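Local coordinates for protein probable LacI-family transcriptional regulator (PDB 3BIL) that probably acts as a DNA-binding transcriptional regulator of the LacI family, with a sensor core built like a periplasmic binding protein, at residues A[199-202]-A[203-207]; A[229-232]-A[233-237]. One frame throughout, in Å; residues are numbered along the deposited sequence.

Interaction 1: residues A[199-202]-A[203-207]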
ATOM      1  N   GLY A 199      13.644   6.041  13.623  1.00 37.61           N
ATOM      2  CA  GLY A 199      14.172   7.322  13.161  1.00 35.49           C
ATOM      3  C   GLY A 199      15.562   7.667  13.692  1.00 34.30           C
ATOM      4  O   GLY A 199      16.372   8.263  12.978  1.00 37.40           O
ATOM      5  N   ARG A 200      15.856   7.303  14.933  1.00 34.75           N
ATOM      6  CA  ARG A 200      17.164   7.665  15.503  1.00 40.95           C
ATOM      7  C   ARG A 200      18.228   6.624  15.224  1.00 40.38           C
ATOM      8  O   ARG A 200      19.313   6.979  14.769  1.00 47.11           O
ATOM      9  CB  ARG A 200      17.116   8.091  16.991  1.00 42.25           C
ATOM     10  CG  ARG A 200      16.285   7.216  17.900  1.00 45.77           C
ATOM     11  CD  ARG A 200      16.116   7.822  19.294  1.00 45.01           C
ATOM     12  NE  ARG A 200      14.697   7.961  19.606  1.00 47.35           N
ATOM     13  CZ  ARG A 200      13.944   7.032  20.206  1.00 45.90           C
ATOM     14  NH1 ARG A 200      14.446   5.871  20.613  1.00 43.82           N
ATOM     15  NH2 ARG A 200      12.669   7.285  20.419  1.00 44.78           N
ATOM     16  N   GLU A 201      17.926   5.346  15.455  1.00 38.49           N
ATOM     17  CA  GLU A 201      18.814   4.268  15.018  1.00 37.58           C
ATOM     18  C   GLU A 201      19.459   4.560  13.641  1.00 34.56           C
ATOM     19  O   GLU A 201      20.682   4.525  13.504  1.00 35.85           O
ATOM     20  CB  GLU A 201      18.041   2.964  14.968  1.00 44.57           C
ATOM     21  CG  GLU A 201      18.450   1.909  15.975  1.00 52.09           C
ATOM     22  CD  GLU A 201      19.195   0.743  15.335  1.00 54.75           C
ATOM     23  OE1 GLU A 201      18.664  -0.396  15.371  1.00 49.71           O
ATOM     24  OE2 GLU A 201      20.308   0.972  14.790  1.00 58.60           O
ATOM     25  N   ARG A 202      18.632   4.878  12.647  1.00 30.45           N
ATOM     26  CA  ARG A 202      19.081   5.040  11.272  1.00 30.77           C
ATOM     27  C   ARG A 202      19.805   6.333  11.055  1.00 32.15           C
ATOM     28  O   ARG A 202      20.630   6.430  10.124  1.00 30.26           O
ATOM     29  CB  ARG A 202      17.891   4.975  10.305  1.00 31.02           C
ATOM     30  CG  ARG A 202      17.099   3.679  10.451  1.00 31.27           C
ATOM     31  CD  ARG A 202      16.045   3.573   9.403  1.00 25.61           C
ATOM     32  NE  ARG A 202      15.235   2.410   9.668  1.00 26.69           N
ATOM     33  CZ  ARG A 202      14.060   2.201   9.097  1.00 28.66           C
ATOM     34  NH1 ARG A 202      13.579   3.110   8.271  1.00 26.16           N
ATOM     35  NH2 ARG A 202      13.358   1.113   9.373  1.00 26.16           N
ATOM     36  N   LEU A 203      19.485   7.350  11.862  1.00 31.12           N
ATOM     37  CA  LEU A 203      20.242   8.591  11.729  1.00 33.15           C
ATOM     38  C   LEU A 203      21.615   8.477  12.439  1.00 34.57           C
ATOM     39  O   LEU A 203      22.626   8.941  11.889  1.00 36.15           O
ATOM     40  CB  LEU A 203      19.421   9.818  12.134  1.00 28.50           C
ATOM     41  CG  LEU A 203      20.204  11.095  12.434  1.00 25.11           C
ATOM     42  CD1 LEU A 203      20.553  11.873  11.150  1.00 18.82           C
ATOM     43  CD2 LEU A 203      19.398  11.951  13.433  1.00 22.10           C
ATOM     44  N   GLU A 204      21.678   7.828  13.611  1.00 37.00           N
ATOM     45  CA  GLU A 204      23.001   7.454  14.189  1.00 46.99           C
ATOM     46  C   GLU A 204      23.867   6.751  13.110  1.00 44.77           C
ATOM     47  O   GLU A 204      24.979   7.230  12.805  1.00 44.12           O
ATOM     48  CB  GLU A 204      22.922   6.542  15.435  1.00 49.04           C
ATOM     49  CG  GLU A 204      22.054   6.998  16.625  1.00 56.31           C
ATOM     50  CD  GLU A 204      21.884   5.897  17.732  1.00 58.93           C
ATOM     51  OE1 GLU A 204      20.967   6.041  18.589  1.00 62.04           O
ATOM     52  OE2 GLU A 204      22.655   4.892  17.751  1.00 61.49           O
ATOM     53  N   ASP A 205      23.329   5.667  12.510  1.00 39.59           N
ATOM     54  CA  ASP A 205      24.059   4.825  11.536  1.00 31.02           C
ATOM     55  C   ASP A 205      24.497   5.539  10.274  1.00 29.54           C
ATOM     56  O   ASP A 205      25.572   5.315   9.730  1.00 32.24           O
ATOM     57  CB  ASP A 205      23.226   3.611  11.165  1.00 35.13           C
ATOM     58  CG  ASP A 205      22.914   2.740  12.366  1.00 40.27           C
ATOM     59  OD1 ASP A 205      21.949   1.951  12.316  1.00 43.83           O
ATOM     60  OD2 ASP A 205      23.633   2.837  13.375  1.00 44.31           O
ATOM     61  N   PHE A 206      23.656   6.395   9.766  1.00 26.12           N
ATOM     62  CA  PHE A 206      24.080   7.166   8.640  1.00 22.85           C
ATOM     63  C   PHE A 206      25.220   8.113   9.073  1.00 26.29           C
ATOM     64  O   PHE A 206      26.153   8.370   8.278  1.00 32.13           O
ATOM     65  CB  PHE A 206      22.867   7.924   8.039  1.00 18.95           C
ATOM     66  CG  PHE A 206      23.252   9.083   7.173  1.00 16.89           C
ATOM     67  CD1 PHE A 206      23.528   8.896   5.836  1.00 13.84           C
ATOM     68  CD2 PHE A 206      23.390  10.368   7.731  1.00 19.74           C
ATOM     69  CE1 PHE A 206      23.890   9.970   5.020  1.00 16.89           C
ATOM     70  CE2 PHE A 206      23.792  11.443   6.952  1.00 18.30           C
ATOM     71  CZ  PHE A 206      24.044  11.242   5.577  1.00 17.84           C
ATOM     72  N   LYS A 207      25.155   8.647  10.301  1.00 25.59           N
ATOM     73  CA  LYS A 207      26.214   9.588  10.764  1.00 34.37           C
ATOM     74  C   LYS A 207      27.579   8.878  10.899  1.00 33.19           C
ATOM     75  O   LYS A 207      28.583   9.309  10.289  1.00 33.06           O
ATOM     76  CB  LYS A 207      25.821  10.347  12.054  1.00 36.52           C
ATOM     77  CG  LYS A 207      24.969  11.651  11.865  1.00 38.11           C
ATOM     78  CD  LYS A 207      24.158  11.898  13.134  1.00 36.98           C
ATOM     79  CE  LYS A 207      24.060  13.396  13.547  1.00 43.83           C
ATOM     80  NZ  LYS A 207      23.063  13.621  14.720  1.00 43.32           N
TER
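Glu201 and Asp205 lie one turn apart on helix 197-212, the helical crossover of a beta-alpha-beta unit, and their carboxylates approach with OE2 of Glu201 3.1 Å from OD1 of Asp205. The two planes stand almost perpendicular, at 85°. These like charges would be expected to repel. Asp205 CG lies anti to its own carbonyl carbon (chi1 -61°), which turns the carboxylate back along the helix, and Glu201 bends at chi2 to meet it. Beneath them the backbone bond from Asp205 N to Glu201 O measures 3.0 Å. On the flank, CG of Glu204 rests 3.3 Å from Arg200 O, which also accepts from Glu204 N at 2.8 Å; the bond from Leu203 N to Gly199 O is weak.

Other parts of the chain position the remaining side chains. Arg200 reaches away to a salt bridge with Glu132 and a hydrogen bond to Met194 O, whereas Arg202, extended from CG to NE, gives NH1 to Gly248 O. Phe206 stacks on Tyr189 of strand 187-190 and touches Ile172 and Val176 of helix 169-181, so that its side chain contacts both the sheet and the neighbouring helix. Its CB sits 3.4 Å from Arg202 O, and that same oxygen receives Phe206 N at 3.0 Å from above the carbonyl plane.

Interaction 2: residues A[229-232]-A[233-237]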
ATOM      1  N   VAL A 229       5.849  16.410   4.336  1.00 40.55           N
ATOM      2  CA  VAL A 229       7.061  16.653   5.094  1.00 42.03           C
ATOM      3  C   VAL A 229       8.372  16.229   4.358  1.00 41.86           C
ATOM      4  O   VAL A 229       9.389  16.927   4.429  1.00 38.15           O
ATOM      5  CB  VAL A 229       6.934  16.010   6.453  1.00 46.23           C
ATOM      6  CG1 VAL A 229       8.272  16.041   7.219  1.00 46.12           C
ATOM      7  CG2 VAL A 229       5.771  16.704   7.242  1.00 46.00           C
ATOM      8  N   GLY A 230       8.318  15.119   3.620  1.00 39.49           N
ATOM      9  CA  GLY A 230       9.457  14.622   2.855  1.00 32.48           C
ATOM     10  C   GLY A 230       9.664  15.407   1.588  1.00 35.06           C
ATOM     11  O   GLY A 230      10.794  15.720   1.212  1.00 38.85           O
ATOM     12  N   PHE A 231       8.572  15.740   0.921  1.00 32.46           N
ATOM     13  CA  PHE A 231       8.641  16.622  -0.226  1.00 30.53           C
ATOM     14  C   PHE A 231       9.306  17.971   0.139  1.00 30.20           C
ATOM     15  O   PHE A 231      10.143  18.512  -0.633  1.00 27.59           O
ATOM     16  CB  PHE A 231       7.237  16.795  -0.878  1.00 28.76           C
ATOM     17  CG  PHE A 231       7.174  17.889  -1.907  1.00 29.13           C
ATOM     18  CD1 PHE A 231       8.046  17.903  -2.991  1.00 26.20           C
ATOM     19  CD2 PHE A 231       6.260  18.933  -1.777  1.00 36.29           C
ATOM     20  CE1 PHE A 231       8.019  18.950  -3.958  1.00 29.04           C
ATOM     21  CE2 PHE A 231       6.217  20.004  -2.747  1.00 36.51           C
ATOM     22  CZ  PHE A 231       7.106  20.002  -3.837  1.00 29.62           C
ATOM     23  N   GLU A 232       8.940  18.511   1.302  1.00 33.58           N
ATOM     24  CA  GLU A 232       9.430  19.837   1.725  1.00 36.12           C
ATOM     25  C   GLU A 232      10.894  19.624   2.120  1.00 35.36           C
ATOM     26  O   GLU A 232      11.815  20.266   1.601  1.00 32.58           O
ATOM     27  CB  GLU A 232       8.587  20.358   2.898  1.00 43.30           C
ATOM     28  CG  GLU A 232       8.069  21.810   2.772  1.00 50.98           C
ATOM     29  CD  GLU A 232       7.300  22.108   1.462  1.00 52.79           C
ATOM     30  OE1 GLU A 232       7.915  22.625   0.501  1.00 53.99           O
ATOM     31  OE2 GLU A 232       6.080  21.842   1.396  1.00 56.47           O
ATOM     32  N   GLY A 233      11.122  18.641   2.975  1.00 30.45           N
ATOM     33  CA  GLY A 233      12.494  18.267   3.289  1.00 36.36           C
ATOM     34  C   GLY A 233      13.413  18.091   2.078  1.00 36.10           C
ATOM     35  O   GLY A 233      14.483  18.699   1.996  1.00 38.90           O
ATOM     36  N   ALA A 234      13.009  17.264   1.127  1.00 31.97           N
ATOM     37  CA  ALA A 234      13.900  16.947   0.034  1.00 25.90           C
ATOM     38  C   ALA A 234      14.132  18.151  -0.835  1.00 25.32           C
ATOM     39  O   ALA A 234      15.215  18.332  -1.378  1.00 26.05           O
ATOM     40  CB  ALA A 234      13.342  15.819  -0.771  1.00 29.86           C
ATOM     41  N   THR A 235      13.112  18.984  -0.992  1.00 26.66           N
ATOM     42  CA  THR A 235      13.256  20.193  -1.814  1.00 27.07           C
ATOM     43  C   THR A 235      14.247  21.138  -1.134  1.00 23.54           C
ATOM     44  O   THR A 235      15.005  21.822  -1.796  1.00 26.48           O
ATOM     45  CB  THR A 235      11.876  20.866  -2.035  1.00 32.17           C
ATOM     46  OG1 THR A 235      10.978  19.883  -2.562  1.00 31.40           O
ATOM     47  CG2 THR A 235      11.939  22.120  -2.968  1.00 25.98           C
ATOM     48  N   LYS A 236      14.278  21.151   0.191  1.00 27.11           N
ATOM     49  CA  LYS A 236      15.241  22.023   0.901  1.00 30.97           C
ATOM     50  C   LYS A 236      16.678  21.552   0.847  1.00 32.69           C
ATOM     51  O   LYS A 236      17.590  22.380   0.680  1.00 34.70           O
ATOM     52  CB  LYS A 236      14.763  22.370   2.302  1.00 28.37           C
ATOM     53  CG  LYS A 236      13.790  23.491   2.166  1.00 32.96           C
ATOM     54  CD  LYS A 236      12.616  23.387   3.106  1.00 39.93           C
ATOM     55  CE  LYS A 236      11.588  24.431   2.653  1.00 44.14           C
ATOM     56  NZ  LYS A 236      10.993  25.157   3.793  1.00 41.78           N
ATOM     57  N   LEU A 237      16.874  20.222   0.920  1.00 33.38           N
ATOM     58  CA  LEU A 237      18.201  19.591   0.699  1.00 29.26           C
ATOM     59  C   LEU A 237      18.825  19.898  -0.687  1.00 27.46           C
ATOM     60  O   LEU A 237      20.034  20.213  -0.804  1.00 28.42           O
ATOM     61  CB  LEU A 237      18.108  18.096   0.961  1.00 27.91           C
ATOM     62  CG  LEU A 237      17.863  17.845   2.447  1.00 28.85           C
ATOM     63  CD1 LEU A 237      17.248  16.472   2.760  1.00 17.83           C
ATOM     64  CD2 LEU A 237      19.164  18.155   3.247  1.00 27.50           C
TER
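Thr235 folds back on Phe231 one turn earlier in helix 227-239, an i to i+4 contact in which a threonine hydroxyl bonds to a helix carbonyl. Its CB comes first, 3.2 Å from Phe231 O and 3.7 Å from Glu232 O, near two successive peptide oxygens. From there OG1 points back down the helix, placed anti to the carbonyl carbon by a chi1 of -53°, and donates to Phe231 O at 2.5 Å, a length shorter than usual whose exact value is doubtful. The same oxygen accepts Thr235 N at 3.0 Å, so Phe231 O takes two donors from one residue. Beyond this bond OG1 reaches the Phe231 ring, which it approaches obliquely, closest to CE1 at 3.4 Å. The side chain also touches Ala259 of helix 250-262, a helix that further meets Phe231 and Ala234; Lys262 at its end makes a cation-pi contact with the Phe231 ring.

One residue further on, the aliphatic part of Lys236 runs past Glu232, with CD 3.6 Å from Glu232 O, while the charged ends stay apart. Gly233 N donates to Val229 O. On the inner face Ala234 sets its small methyl beside Gly230, CB lying 3.2 Å from Gly230 O, the oxygen to which Ala234 N donates at 2.7 Å.

From the N terminus, the chain passes through strand 187-190 into helix 197-212, where interaction 1 lies, then through strand 219-221, outermost in this chain, into helix 227-239 with interaction 2, and on to strand 244-247. Each contact spans a single helical turn, so neither closes a loop; they follow in series and neither nest nor cross. The centres of interactions 1 and 2 are about 18 Å apart, and the two do not touch. The reversal of strand order at 219-221 is consistent with helices on opposite faces of the sheet: 199-207 packs with helix 169-181, and 229-237 with helix 250-262.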